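PDB 6N39: dephospho-CoA kinase from Mycobacterium paratuberculosis, which probably catalyses the final step of coenzyme A biosynthesis, the ATP-dependent phosphorylation of the 3'-hydroxyl of dephospho-CoA. Local coordinates for residues T256-G260 and V358-T362. Numbering follows the deposited sequence.
Sequences TALPG and VDWLT
Leu-258 and Thr-362 bring the two backbones to a CA–CA distance of 6.2 Å, where the end of a 3-10 segment at 256-257 opens into loop and passes beside residues 358-362 of helix 349-363. Leu-258 makes the largest share of the contact: with its CG anti to the carbonyl carbon (chi1 -58°), its two methyls reach the helix at different points. CD2 lies 3.8 Å from Val-358 O and also touches Leu-361 CB, while CD1 approaches Leu-361 CD1. Ala-257 extends the apolar patch along the helix, its CB meeting Val-358 CG2 at 4.2 Å. Beyond Leu-258, the Pro-259 ring crosses the Thr-362 side chain at about a right angle, with CD 3.5 Å from OG1 and CG beside the methyl CG2. The Thr-362 hydroxyl is turned back onto its own helix, donating from above the carbonyl plane to Val-358 O (2.8 Å); Thr-362 N reaches the same oxygen from the opposite face, so two bonds grip Val-358 O, and the one from OG1 holds the threonine hydroxyl against its own helix. Behind the helix, Trp-360 packs on helix 386-411. The contact packs the loop following strand 249-253 against helix 349-363 within the C-terminal GrpB (UPF0157) domain, away from the predicted ATP-binding P-loop.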
ATOM      1  N   THR A 256     -10.640  13.003  -5.006  1.00 37.15           N
ATOM      2  CA  THR A 256     -10.814  11.594  -5.348  1.00 44.85           C
ATOM      3  C   THR A 256     -11.665  10.848  -4.332  1.00 43.25           C
ATOM      4  O   THR A 256     -12.045   9.710  -4.609  1.00 37.22           O
ATOM      5  CB  THR A 256      -9.468  10.852  -5.517  1.00 40.21           C
ATOM      6  OG1 THR A 256      -8.780  10.769  -4.271  1.00 35.17           O
ATOM      7  CG2 THR A 256      -8.568  11.538  -6.558  1.00 42.58           C
ATOM      8  N   ALA A 257     -12.009  11.465  -3.196  1.00 40.27           N
ATOM      9  CA  ALA A 257     -12.876  10.834  -2.204  1.00 41.32           C
ATOM     10  C   ALA A 257     -14.360  11.113  -2.420  1.00 45.71           C
ATOM     11  O   ALA A 257     -15.192  10.549  -1.702  1.00 46.42           O
ATOM     12  CB  ALA A 257     -12.490  11.282  -0.789  1.00 33.84           C
ATOM     13  N   LEU A 258     -14.722  11.961  -3.371  1.00 47.01           N
ATOM     14  CA  LEU A 258     -16.135  12.212  -3.620  1.00 50.11           C
ATOM     15  C   LEU A 258     -16.785  11.014  -4.311  1.00 62.41           C
ATOM     16  O   LEU A 258     -16.115  10.266  -5.027  1.00 58.68           O
ATOM     17  CB  LEU A 258     -16.311  13.458  -4.476  1.00 44.42           C
ATOM     18  CG  LEU A 258     -15.710  14.726  -3.862  1.00 49.05           C
ATOM     19  CD1 LEU A 258     -15.878  15.909  -4.799  1.00 54.69           C
ATOM     20  CD2 LEU A 258     -16.346  15.010  -2.508  1.00 43.34           C
ATOM     21  N   PRO A 259     -18.087  10.800  -4.100  1.00 65.69           N
ATOM     22  CA  PRO A 259     -18.793   9.745  -4.837  1.00 71.92           C
ATOM     23  C   PRO A 259     -18.607   9.903  -6.338  1.00 69.48           C
ATOM     24  O   PRO A 259     -18.680  11.011  -6.880  1.00 60.38           O
ATOM     25  CB  PRO A 259     -20.260   9.946  -4.431  1.00 70.31           C
ATOM     26  CG  PRO A 259     -20.192  10.579  -3.098  1.00 71.59           C
ATOM     27  CD  PRO A 259     -18.961  11.461  -3.115  1.00 69.29           C
ATOM     28  N   GLY A 260     -18.363   8.773  -7.002  1.00 64.91           N
ATOM     29  CA  GLY A 260     -18.130   8.749  -8.430  1.00 67.86           C
ATOM     30  C   GLY A 260     -19.228   9.404  -9.242  1.00 71.40           C
ATOM     31  O   GLY A 260     -20.381   8.959  -9.226  1.00 77.92           O
ATOM     32  N   VAL A 358     -14.961  17.089   2.155  1.00 35.58           N
ATOM     33  CA  VAL A 358     -15.556  15.912   1.520  1.00 39.21           C
ATOM     34  C   VAL A 358     -17.037  15.807   1.852  1.00 41.29           C
ATOM     35  O   VAL A 358     -17.876  15.606   0.957  1.00 42.24           O
ATOM     36  CB  VAL A 358     -14.807  14.635   1.938  1.00 34.53           C
ATOM     37  CG1 VAL A 358     -15.495  13.417   1.341  1.00 42.55           C
ATOM     38  CG2 VAL A 358     -13.359  14.711   1.491  1.00 42.49           C
ATOM     39  N   ASP A 359     -17.391  15.895   3.145  1.00 40.68           N
ATOM     40  CA  ASP A 359     -18.811  15.703   3.484  1.00 41.72           C
ATOM     41  C   ASP A 359     -19.687  16.803   2.874  1.00 46.40           C
ATOM     42  O   ASP A 359     -20.795  16.541   2.367  1.00 39.18           O
ATOM     43  CB  ASP A 359     -18.992  15.651   4.999  1.00 48.35           C
ATOM     44  CG  ASP A 359     -18.528  14.335   5.586  1.00 47.28           C
ATOM     45  OD1 ASP A 359     -18.505  13.352   4.830  1.00 49.07           O
ATOM     46  OD2 ASP A 359     -18.187  14.275   6.782  1.00 40.56           O
ATOM     47  N   TRP A 360     -19.190  18.037   2.905  1.00 41.80           N
ATOM     48  CA  TRP A 360     -19.914  19.177   2.363  1.00 43.90           C
ATOM     49  C   TRP A 360     -20.160  19.002   0.870  1.00 42.64           C
ATOM     50  O   TRP A 360     -21.305  19.047   0.415  1.00 48.40           O
ATOM     51  CB  TRP A 360     -19.121  20.457   2.661  1.00 38.37           C
ATOM     52  CG  TRP A 360     -19.657  21.692   2.010  1.00 41.22           C
ATOM     53  CD1 TRP A 360     -20.906  22.223   2.157  1.00 41.23           C
ATOM     54  CD2 TRP A 360     -18.955  22.557   1.112  1.00 41.62           C
ATOM     55  NE1 TRP A 360     -21.026  23.364   1.399  1.00 45.91           N
ATOM     56  CE2 TRP A 360     -19.841  23.594   0.753  1.00 43.43           C
ATOM     57  CE3 TRP A 360     -17.660  22.558   0.577  1.00 46.36           C
ATOM     58  CZ2 TRP A 360     -19.482  24.619  -0.122  1.00 43.25           C
ATOM     59  CZ3 TRP A 360     -17.301  23.581  -0.293  1.00 41.91           C
ATOM     60  CH2 TRP A 360     -18.214  24.597  -0.632  1.00 41.56           C
ATOM     61  N   LEU A 361     -19.099  18.759   0.093  1.00 45.62           N
ATOM     62  CA  LEU A 361     -19.283  18.589  -1.345  1.00 44.01           C
ATOM     63  C   LEU A 361     -20.132  17.363  -1.664  1.00 48.60           C
ATOM     64  O   LEU A 361     -20.893  17.375  -2.641  1.00 50.08           O
ATOM     65  CB  LEU A 361     -17.925  18.507  -2.047  1.00 41.61           C
ATOM     66  CG  LEU A 361     -17.161  19.839  -2.187  1.00 44.43           C
ATOM     67  CD1 LEU A 361     -15.921  19.677  -3.056  1.00 44.46           C
ATOM     68  CD2 LEU A 361     -18.061  20.938  -2.735  1.00 47.09           C
ATOM     69  N   THR A 362     -20.039  16.305  -0.853  1.00 43.00           N
ATOM     70  CA  THR A 362     -20.916  15.159  -1.072  1.00 47.91           C
ATOM     71  C   THR A 362     -22.379  15.551  -0.923  1.00 49.46           C
ATOM     72  O   THR A 362     -23.231  15.077  -1.677  1.00 55.12           O
ATOM     73  CB  THR A 362     -20.562  14.015  -0.116  1.00 41.19           C
ATOM     74  OG1 THR A 362     -19.219  13.580  -0.375  1.00 43.31           O
ATOM     75  CG2 THR A 362     -21.516  12.836  -0.325  1.00 42.97           C
TER